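Local atomic coordinates of alcohol dehydrogenase (Aeropyrum pernix, PDB entry 1H2B), a protein that probably catalyses the NAD-dependent oxidation of alcohols, and binds zinc and a nicotinamide dinucleotide in a tetrameric assembly. Residues 80-85 and 100-105; 120-125 and 306-311; 172-177 and 203-208. All coordinates share one frame; numbering follows the deposited sequence.

How the contacts relate
All three contacts are buried, but their chemistry differs. Contact 1 is a backbone pairing: strands 81-88 and 100-103 are held by amide-carbonyl hydrogen bonds in the GroES-like catalytic part. Contact 3 has no hydrogen bond across it and joins helices 166-181 and 197-209 through apolar side chains, mostly aliphatic. Contact 2 brings two loops together beside the bound cofactor and octanoic acid, with methionine and leucine at its centre. Its centre lies about 18 Å from that of contact 1 and about 17 Å from that of contact 3. H104 and P105 link contact 1 to contact 2. T172 and R175 link contact 3 to contact 2. Contacts 2 and 3 both touch the dinucleotide.

Contact 1: 80-85 and 100-105; sequences ENVGYI and PVILHP
G83 and V101 exchange two backbone hydrogen bonds, V101 N to G83 O at 2.9 Å and G83 N to V101 O at 3.0 Å. A third runs from L103 N to N81 O at 3.1 Å. One water extends the ladder: it accepts from N81 N and donates to L103 O. The amide of N81 turns elsewhere, and its ND2 bonds to G78 O. These strands form an antiparallel beta hairpin in the GroES-like domain, and strand 44-52 pairs with the other edge of 81-88. V82 and I102 form a non-hydrogen-bonded pair, as do Y84 and P100. On their face, V82 CG1 lies 3.6 Å from I102 CG1. The side chains of Y84 and P100 meet at a slant, with Y84 CE2 4.1 Å from P100 CB. The opposite face carries V101. Its CG1 lies anti to the carbonyl carbon (chi1 -64°) and meets the end of I85, with I85 CG1 3.9 Å away. Its CG2 sits over the backbone of G83, 3.6 Å from G83 O. A glycine in place of V101 would probably leave I85 without its partner and open a gap beside G83. L103 CD1 approaches N81 CB at 4.2 Å. V148 of strand 148-150 packs on both V101 and L103.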
# COMPACT_ATOMS: atom_id res chain seq x y z
N GLU B 80 -17.88 24.47 9.25
CA GLU B 80 -18.59 23.22 9.02
C GLU B 80 -19.93 23.57 8.41
O GLU B 80 -20.98 23.60 9.05
CB GLU B 80 -18.68 22.44 10.36
CG GLU B 80 -19.33 21.07 10.24
CD GLU B 80 -19.20 20.32 11.54
OE1 GLU B 80 -20.13 20.43 12.35
OE2 GLU B 80 -18.17 19.64 11.75
N ASN B 81 -19.90 23.81 7.09
CA ASN B 81 -20.99 24.58 6.48
C ASN B 81 -21.73 23.91 5.34
O ASN B 81 -21.12 23.34 4.46
CB ASN B 81 -20.41 25.89 5.97
CG ASN B 81 -19.78 26.68 7.12
OD1 ASN B 81 -20.46 26.91 8.12
ND2 ASN B 81 -18.54 27.11 6.96
N VAL B 82 -23.06 24.05 5.36
CA VAL B 82 -23.91 23.73 4.21
C VAL B 82 -24.80 24.92 3.90
O VAL B 82 -25.03 25.77 4.79
CB VAL B 82 -24.83 22.50 4.44
CG1 VAL B 82 -24.00 21.19 4.43
CG2 VAL B 82 -25.69 22.66 5.71
N GLY B 83 -25.29 25.00 2.67
CA GLY B 83 -26.13 26.12 2.34
C GLY B 83 -26.59 26.03 0.90
O GLY B 83 -26.63 24.95 0.31
N TYR B 84 -26.98 27.19 0.39
CA TYR B 84 -27.47 27.28 -0.98
C TYR B 84 -26.63 28.32 -1.70
O TYR B 84 -26.28 29.37 -1.13
CB TYR B 84 -28.93 27.74 -0.98
CG TYR B 84 -29.86 26.82 -0.25
CD1 TYR B 84 -30.17 27.04 1.09
CD2 TYR B 84 -30.38 25.72 -0.89
CE1 TYR B 84 -31.03 26.17 1.79
CE2 TYR B 84 -31.24 24.84 -0.22
CZ TYR B 84 -31.55 25.09 1.11
OH TYR B 84 -32.41 24.26 1.78
N ILE B 85 -26.27 28.05 -2.94
CA ILE B 85 -25.52 29.05 -3.70
C ILE B 85 -26.34 30.34 -3.66
O ILE B 85 -27.57 30.30 -3.86
CB ILE B 85 -25.29 28.59 -5.16
CG1 ILE B 85 -24.38 27.33 -5.23
CG2 ILE B 85 -24.70 29.73 -6.00
CD1 ILE B 85 -22.93 27.53 -4.83
N PRO B 100 -28.33 23.50 -3.60
CA PRO B 100 -27.84 23.09 -2.28
C PRO B 100 -26.43 22.53 -2.38
O PRO B 100 -26.11 21.79 -3.31
CB PRO B 100 -28.82 22.00 -1.85
CG PRO B 100 -29.28 21.39 -3.23
CD PRO B 100 -29.41 22.61 -4.12
N VAL B 101 -25.62 22.88 -1.38
CA VAL B 101 -24.20 22.54 -1.43
C VAL B 101 -23.68 22.25 -0.02
O VAL B 101 -24.23 22.72 1.01
CB VAL B 101 -23.32 23.66 -2.04
CG1 VAL B 101 -23.69 23.91 -3.52
CG2 VAL B 101 -23.41 24.98 -1.21
N ILE B 102 -22.60 21.47 0.01
CA ILE B 102 -21.82 21.29 1.22
C ILE B 102 -20.41 21.76 0.89
O ILE B 102 -19.92 21.61 -0.22
CB ILE B 102 -21.85 19.81 1.73
CG1 ILE B 102 -21.00 19.66 3.04
CG2 ILE B 102 -21.29 18.81 0.65
CD1 ILE B 102 -21.34 18.31 3.74
N LEU B 103 -19.77 22.38 1.87
CA LEU B 103 -18.47 23.00 1.62
C LEU B 103 -17.32 22.29 2.26
O LEU B 103 -17.28 22.10 3.49
CB LEU B 103 -18.44 24.48 2.09
CG LEU B 103 -19.57 25.33 1.51
CD1 LEU B 103 -19.47 26.80 2.03
CD2 LEU B 103 -19.48 25.35 -0.00
N HIS B 104 -16.32 21.92 1.44
CA HIS B 104 -15.05 21.50 2.00
C HIS B 104 -14.41 22.69 2.73
O HIS B 104 -14.49 23.81 2.26
CB HIS B 104 -14.11 21.07 0.88
CG HIS B 104 -12.87 20.40 1.38
ND1 HIS B 104 -11.81 21.12 1.88
CD2 HIS B 104 -12.58 19.10 1.56
CE1 HIS B 104 -10.89 20.28 2.34
NE2 HIS B 104 -11.34 19.04 2.15
N PRO B 105 -13.88 22.48 3.94
CA PRO B 105 -13.47 23.66 4.71
C PRO B 105 -12.25 24.39 4.20
O PRO B 105 -12.02 25.49 4.68
CB PRO B 105 -13.27 23.11 6.14
CG PRO B 105 -13.25 21.62 6.02
CD PRO B 105 -13.76 21.22 4.70
O HOH W 1 -17.34 23.77 5.67

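Contact 2: 120-125 and 306-311. With NAJ (nicotinamide-adenine-dinucleotide (acidic form)), chain I; OCA (octanoic acid (caprylic acid)), chain H.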
# COMPACT_ATOMS: atom_id res chain seq x y z
N ASP B 120 -5.89 18.44 -0.44
CA ASP B 120 -6.34 19.81 -0.23
C ASP B 120 -5.75 20.42 1.03
O ASP B 120 -5.44 21.60 1.03
CB ASP B 120 -7.85 19.89 -0.10
CG ASP B 120 -8.58 19.37 -1.32
OD1 ASP B 120 -8.51 18.14 -1.63
OD2 ASP B 120 -9.28 20.17 -2.01
N MET B 121 -5.60 19.62 2.09
CA MET B 121 -5.10 20.18 3.35
C MET B 121 -3.64 20.54 3.33
O MET B 121 -3.14 21.16 4.27
CB MET B 121 -5.43 19.27 4.56
CG MET B 121 -6.94 18.98 4.78
SD MET B 121 -7.91 20.49 4.89
CE MET B 121 -7.12 21.30 6.20
N HIS B 122 -2.96 20.21 2.23
CA HIS B 122 -1.52 20.47 2.17
C HIS B 122 -1.18 21.45 1.06
O HIS B 122 -0.01 21.62 0.68
CB HIS B 122 -0.76 19.16 2.10
CG HIS B 122 -0.95 18.36 3.35
ND1 HIS B 122 -0.42 18.75 4.56
CD2 HIS B 122 -1.69 17.26 3.60
CE1 HIS B 122 -0.81 17.91 5.51
NE2 HIS B 122 -1.58 16.99 4.94
N CYS B 123 -2.22 22.12 0.58
CA CYS B 123 -2.05 23.14 -0.43
C CYS B 123 -1.28 24.34 0.12
O CYS B 123 -1.51 24.79 1.23
CB CYS B 123 -3.41 23.52 -1.00
SG CYS B 123 -4.06 22.16 -2.00
N GLU B 124 -0.32 24.81 -0.67
CA GLU B 124 0.56 25.91 -0.26
C GLU B 124 -0.15 27.20 0.12
O GLU B 124 0.26 27.89 1.05
CB GLU B 124 1.56 26.22 -1.39
CG GLU B 124 2.65 25.17 -1.54
CD GLU B 124 4.04 25.75 -1.31
OE1 GLU B 124 4.27 26.91 -1.74
OE2 GLU B 124 4.89 25.06 -0.70
N ASN B 125 -1.22 27.53 -0.59
CA ASN B 125 -1.84 28.83 -0.36
C ASN B 125 -3.18 28.70 0.34
O ASN B 125 -4.12 29.45 0.07
CB ASN B 125 -2.01 29.59 -1.69
CG ASN B 125 -0.67 30.04 -2.27
OD1 ASN B 125 0.17 30.63 -1.58
ND2 ASN B 125 -0.48 29.77 -3.56
N GLY B 306 -0.88 11.45 12.96
CA GLY B 306 -1.88 12.50 12.91
C GLY B 306 -2.79 12.34 11.71
O GLY B 306 -2.42 11.76 10.68
N SER B 307 -4.00 12.88 11.86
CA SER B 307 -4.91 12.92 10.72
C SER B 307 -5.55 14.30 10.71
O SER B 307 -5.94 14.77 11.77
CB SER B 307 -5.99 11.84 10.84
OG SER B 307 -6.56 11.58 9.56
N LEU B 308 -5.63 14.92 9.54
CA LEU B 308 -6.01 16.33 9.41
C LEU B 308 -7.17 16.42 8.40
O LEU B 308 -6.97 16.23 7.20
CB LEU B 308 -4.81 17.14 8.86
CG LEU B 308 -5.11 18.63 8.57
CD1 LEU B 308 -5.51 19.38 9.83
CD2 LEU B 308 -3.83 19.26 7.96
N VAL B 309 -8.36 16.73 8.93
CA VAL B 309 -9.56 16.96 8.10
C VAL B 309 -9.59 15.92 7.00
O VAL B 309 -9.59 14.74 7.30
CB VAL B 309 -9.63 18.45 7.64
CG1 VAL B 309 -11.05 18.79 7.11
CG2 VAL B 309 -9.33 19.43 8.79
N GLY B 310 -9.69 16.32 5.73
CA GLY B 310 -9.52 15.34 4.66
C GLY B 310 -9.54 16.06 3.34
O GLY B 310 -9.56 17.29 3.27
N ASN B 311 -9.45 15.27 2.27
CA ASN B 311 -9.35 15.91 0.97
C ASN B 311 -10.72 15.94 0.26
O ASN B 311 -11.72 15.46 0.81
CB ASN B 311 -8.21 15.28 0.15
CG ASN B 311 -8.46 13.84 -0.20
OD1 ASN B 311 -9.59 13.42 -0.43
ND2 ASN B 311 -7.37 13.04 -0.23
PA NAJ I . -16.59 17.02 21.24
O1A NAJ I . -16.50 17.99 22.38
O2A NAJ I . -17.91 16.88 20.47
O5B NAJ I . -16.31 15.51 21.70
C5B NAJ I . -15.31 15.18 22.67
C4B NAJ I . -15.80 13.88 23.28
O4B NAJ I . -14.73 13.38 24.11
C3B NAJ I . -17.06 14.03 24.12
O3B NAJ I . -18.05 13.04 23.79
C2B NAJ I . -16.46 13.85 25.51
O2B NAJ I . -17.40 13.39 26.50
C1B NAJ I . -15.32 12.84 25.29
N9A NAJ I . -14.30 12.82 26.33
C8A NAJ I . -13.81 13.86 27.14
N7A NAJ I . -12.83 13.37 27.95
C5A NAJ I . -12.69 12.04 27.67
C6A NAJ I . -11.88 11.05 28.16
N6A NAJ I . -11.00 11.25 29.15
N1A NAJ I . -11.95 9.80 27.60
C2A NAJ I . -12.87 9.49 26.61
N3A NAJ I . -13.68 10.46 26.15
C4A NAJ I . -13.60 11.71 26.68
O3 NAJ I . -15.39 17.38 20.26
PN NAJ I . -15.31 17.27 18.65
O1N NAJ I . -15.84 18.48 18.03
O2N NAJ I . -15.83 15.95 18.23
O5D NAJ I . -13.72 17.37 18.47
C5D NAJ I . -12.92 16.30 18.95
C4D NAJ I . -11.46 16.72 18.94
O4D NAJ I . -11.02 16.74 17.57
C3D NAJ I . -11.21 18.13 19.45
O3D NAJ I . -9.88 18.19 19.99
C2D NAJ I . -11.28 18.98 18.17
O2D NAJ I . -10.64 20.22 18.24
C1D NAJ I . -10.53 18.01 17.23
N1N NAJ I . -10.65 18.21 15.79
C2N NAJ I . -9.61 17.75 15.04
C3N NAJ I . -9.67 17.84 13.65
C7N NAJ I . -8.51 17.39 12.84
O7N NAJ I . -8.62 17.60 11.52
N7N NAJ I . -7.43 16.75 13.31
C4N NAJ I . -10.81 18.39 12.98
C5N NAJ I . -11.92 18.68 13.82
C6N NAJ I . -11.82 18.63 15.19
C1 OCA H . -10.82 21.65 12.38
C2 OCA H . -9.32 21.84 12.67
C3 OCA H . -8.54 22.10 11.37
C4 OCA H . -7.15 22.67 11.56
C5 OCA H . -6.56 23.05 10.20
C6 OCA H . -5.09 23.41 10.32
C7 OCA H . -4.42 23.70 8.97
C8 OCA H . -2.96 24.05 9.20
O1 OCA H . -11.65 21.61 13.33
O2 OCA H . -11.22 21.51 11.20
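The pocket that holds the dinucleotide and the octanoic acid is bordered here by the loop 306-311, and M121 packs against that loop. M121 is bent at both chi2 (-54°) and chi3 (-57°), which brings its thioether across V309, with the rest of the chain against L308 and G310. Its CB meets L308 CD2 at 3.8 Å. Its CG lies 3.5 Å from G310 O, and its SD rests 3.8 Å from V309 CB. H122 brings CE1 to the same L308 CD2 obliquely, at 4.1 Å. Of the two methyls of L308, CD2 meets M121 and H122, and CD1 touches C5 of the octanoic acid. Next to it, the backbone holds the carboxamide of the nicotinamide by two hydrogen bonds. V309 N donates to O7N at 2.7 Å, and N7N donates to S307 O at 2.9 Å. This pair is likely to fix the rotation of the amide group. V309 CG2 also lies 3.7 Å from O2 of the octanoic acid. At the far end D120 crosses N311 at about a right angle, with OD1 3.4 Å from N311 CB. D120 OD1 accepts from Y312 N, and OD2 forms a salt bridge with R116 of a third subunit. H122 bonds through NE2 to E301 of a second subunit. The loop 306-311 runs from strand 303-306, at the edge of the parallel sheet, to helix 312-323, where N311 is the N-cap. Helix 166-181 packs against V309 through I171, and the segment 120-125 follows helix 113-116.

Contact 3: 172-177 and 203-208; sequences TAYRAV and VQLLKV. With NAJ (nicotinamide-adenine-dinucleotide (acidic form)), chain I.
A173 meets helix 197-209 through L205, whose CD1 lies 4.1 Å from A173 CB. One residue earlier, T172 looks to the cofactor instead. Its CG2 sits 3.4 Å from O7N of the nicotinamide carboxamide, while OG1 bonds back to D168 O within its own helix. Y174 receives the same leucine methyl more closely. L205 CD1 comes to 3.6 Å from Y174 CA and 3.9 Å from Y174 CB, and it stands at the edge of the ring, near its plane. The tyrosine side chain crosses L205 at about a right angle. Its CG lies anti to the backbone N (chi1 -177°), which sets the ring edge beside L205 CD1, and its OH bonds to E317. The short helical segments run in the same general direction, at 38° to each other, with their axes 9.6 Å apart at the closest approach. Helix 197-209 begins within the glycine-rich segment of the Rossmann-type nucleotide-binding fold, and G197 N and L198 N at its start bind the dinucleotide. Helix 166-181 borders both the cofactor and the zinc site: T172 touches the dinucleotide, and D168 near its start is a zinc ligand. R175 takes no part across the interface. It forms salt bridges with E119 and E314 of its own chain and with E301 of a second subunit. V177 closes the segment with both methyls engaged. CG2 packs 4.0 Å from L205 CB and 3.9 Å from L206 CG, and CG1 rests 3.9 Å from L205 O. L206 turns its end toward V177, and M259 of strand 255-260 packs on both.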
# COMPACT_ATOMS: atom_id res chain seq x y z
N THR B 172 -13.27 14.49 8.70
CA THR B 172 -12.11 14.19 9.55
C THR B 172 -12.20 12.75 10.07
O THR B 172 -11.21 11.98 10.03
CB THR B 172 -12.04 15.17 10.72
OG1 THR B 172 -11.98 16.50 10.20
CG2 THR B 172 -10.76 14.92 11.54
N ALA B 173 -13.39 12.34 10.55
CA ALA B 173 -13.56 10.97 11.01
C ALA B 173 -13.32 10.00 9.85
O ALA B 173 -12.70 8.97 10.05
CB ALA B 173 -14.97 10.77 11.61
N TYR B 174 -13.78 10.34 8.64
CA TYR B 174 -13.65 9.45 7.48
C TYR B 174 -12.21 9.24 7.03
O TYR B 174 -11.79 8.07 6.85
CB TYR B 174 -14.52 10.03 6.31
CG TYR B 174 -14.52 9.15 5.11
CD1 TYR B 174 -13.83 9.53 3.96
CD2 TYR B 174 -15.27 7.97 5.11
CE1 TYR B 174 -13.83 8.73 2.85
CE2 TYR B 174 -15.28 7.15 4.00
CZ TYR B 174 -14.55 7.54 2.88
OH TYR B 174 -14.58 6.70 1.77
N ARG B 175 -11.43 10.32 6.93
CA ARG B 175 -10.01 10.15 6.61
C ARG B 175 -9.31 9.35 7.68
O ARG B 175 -8.48 8.46 7.37
CB ARG B 175 -9.31 11.50 6.43
CG ARG B 175 -7.83 11.35 6.02
CD ARG B 175 -7.27 12.71 5.74
NE ARG B 175 -5.85 12.79 5.40
CZ ARG B 175 -5.37 12.87 4.17
NH1 ARG B 175 -6.16 12.80 3.11
NH2 ARG B 175 -4.07 13.03 3.98
N ALA B 176 -9.63 9.61 8.95
CA ALA B 176 -8.99 8.86 10.01
C ALA B 176 -9.36 7.39 9.98
O ALA B 176 -8.52 6.55 10.25
CB ALA B 176 -9.37 9.52 11.39
N VAL B 177 -10.63 7.09 9.67
CA VAL B 177 -11.05 5.68 9.59
C VAL B 177 -10.41 5.01 8.39
O VAL B 177 -10.05 3.82 8.47
CB VAL B 177 -12.60 5.57 9.61
CG1 VAL B 177 -13.04 4.15 9.16
CG2 VAL B 177 -13.14 5.92 11.04
N VAL B 203 -17.67 5.99 14.99
CA VAL B 203 -18.22 4.67 15.38
C VAL B 203 -18.96 4.06 14.20
O VAL B 203 -18.73 2.88 13.86
CB VAL B 203 -19.20 4.77 16.59
CG1 VAL B 203 -19.98 3.41 16.82
CG2 VAL B 203 -18.46 5.18 17.86
N GLN B 204 -19.83 4.84 13.56
CA GLN B 204 -20.58 4.36 12.41
C GLN B 204 -19.66 3.98 11.25
O GLN B 204 -19.84 2.96 10.60
CB GLN B 204 -21.56 5.43 11.90
CG GLN B 204 -22.57 5.85 12.94
CD GLN B 204 -23.40 7.01 12.43
OE1 GLN B 204 -24.16 6.86 11.45
NE2 GLN B 204 -23.22 8.18 13.04
N LEU B 205 -18.68 4.82 10.99
CA LEU B 205 -17.79 4.53 9.88
C LEU B 205 -16.93 3.29 10.09
O LEU B 205 -16.67 2.60 9.14
CB LEU B 205 -16.91 5.76 9.59
CG LEU B 205 -17.67 6.98 9.10
CD1 LEU B 205 -16.71 8.16 8.97
CD2 LEU B 205 -18.27 6.70 7.73
N LEU B 206 -16.48 3.05 11.32
CA LEU B 206 -15.70 1.85 11.63
C LEU B 206 -16.55 0.60 11.32
O LEU B 206 -16.03 -0.39 10.81
CB LEU B 206 -15.18 1.85 13.05
CG LEU B 206 -14.04 2.86 13.37
CD1 LEU B 206 -13.91 3.09 14.87
CD2 LEU B 206 -12.74 2.27 12.73
N LYS B 207 -17.86 0.68 11.58
CA LYS B 207 -18.71 -0.48 11.24
C LYS B 207 -18.97 -0.70 9.75
O LYS B 207 -19.19 -1.85 9.31
CB LYS B 207 -20.05 -0.36 11.98
CG LYS B 207 -19.94 -0.42 13.50
CD LYS B 207 -19.35 -1.73 14.03
CE LYS B 207 -20.23 -2.92 13.67
NZ LYS B 207 -19.82 -4.13 14.42
N VAL B 208 -19.03 0.39 8.99
CA VAL B 208 -19.28 0.40 7.57
C VAL B 208 -18.00 0.04 6.81
O VAL B 208 -18.06 -0.66 5.76
CB VAL B 208 -19.74 1.85 7.12
CG1 VAL B 208 -19.72 1.97 5.61
CG2 VAL B 208 -21.10 2.14 7.70
PA NAJ I . -16.59 17.02 21.24
O1A NAJ I . -16.50 17.99 22.38
O2A NAJ I . -17.91 16.88 20.47
O5B NAJ I . -16.31 15.51 21.70
C5B NAJ I . -15.31 15.18 22.67
C4B NAJ I . -15.80 13.88 23.28
O4B NAJ I . -14.73 13.38 24.11
C3B NAJ I . -17.06 14.03 24.12
O3B NAJ I . -18.05 13.04 23.79
C2B NAJ I . -16.46 13.85 25.51
O2B NAJ I . -17.40 13.39 26.50
C1B NAJ I . -15.32 12.84 25.29
N9A NAJ I . -14.30 12.82 26.33
C8A NAJ I . -13.81 13.86 27.14
N7A NAJ I . -12.83 13.37 27.95
C5A NAJ I . -12.69 12.04 27.67
C6A NAJ I . -11.88 11.05 28.16
N6A NAJ I . -11.00 11.25 29.15
N1A NAJ I . -11.95 9.80 27.60
C2A NAJ I . -12.87 9.49 26.61
N3A NAJ I . -13.68 10.46 26.15
C4A NAJ I . -13.60 11.71 26.68
O3 NAJ I . -15.39 17.38 20.26
PN NAJ I . -15.31 17.27 18.65
O1N NAJ I . -15.84 18.48 18.03
O2N NAJ I . -15.83 15.95 18.23
O5D NAJ I . -13.72 17.37 18.47
C5D NAJ I . -12.92 16.30 18.95
C4D NAJ I . -11.46 16.72 18.94
O4D NAJ I . -11.02 16.74 17.57
C3D NAJ I . -11.21 18.13 19.45
O3D NAJ I . -9.88 18.19 19.99
C2D NAJ I . -11.28 18.98 18.17
O2D NAJ I . -10.64 20.22 18.24
C1D NAJ I . -10.53 18.01 17.23
N1N NAJ I . -10.65 18.21 15.79
C2N NAJ I . -9.61 17.75 15.04
C3N NAJ I . -9.67 17.84 13.65
C7N NAJ I . -8.51 17.39 12.84
O7N NAJ I . -8.62 17.60 11.52
N7N NAJ I . -7.43 16.75 13.31
C4N NAJ I . -10.81 18.39 12.98
C5N NAJ I . -11.92 18.68 13.82
C6N NAJ I . -11.82 18.63 15.19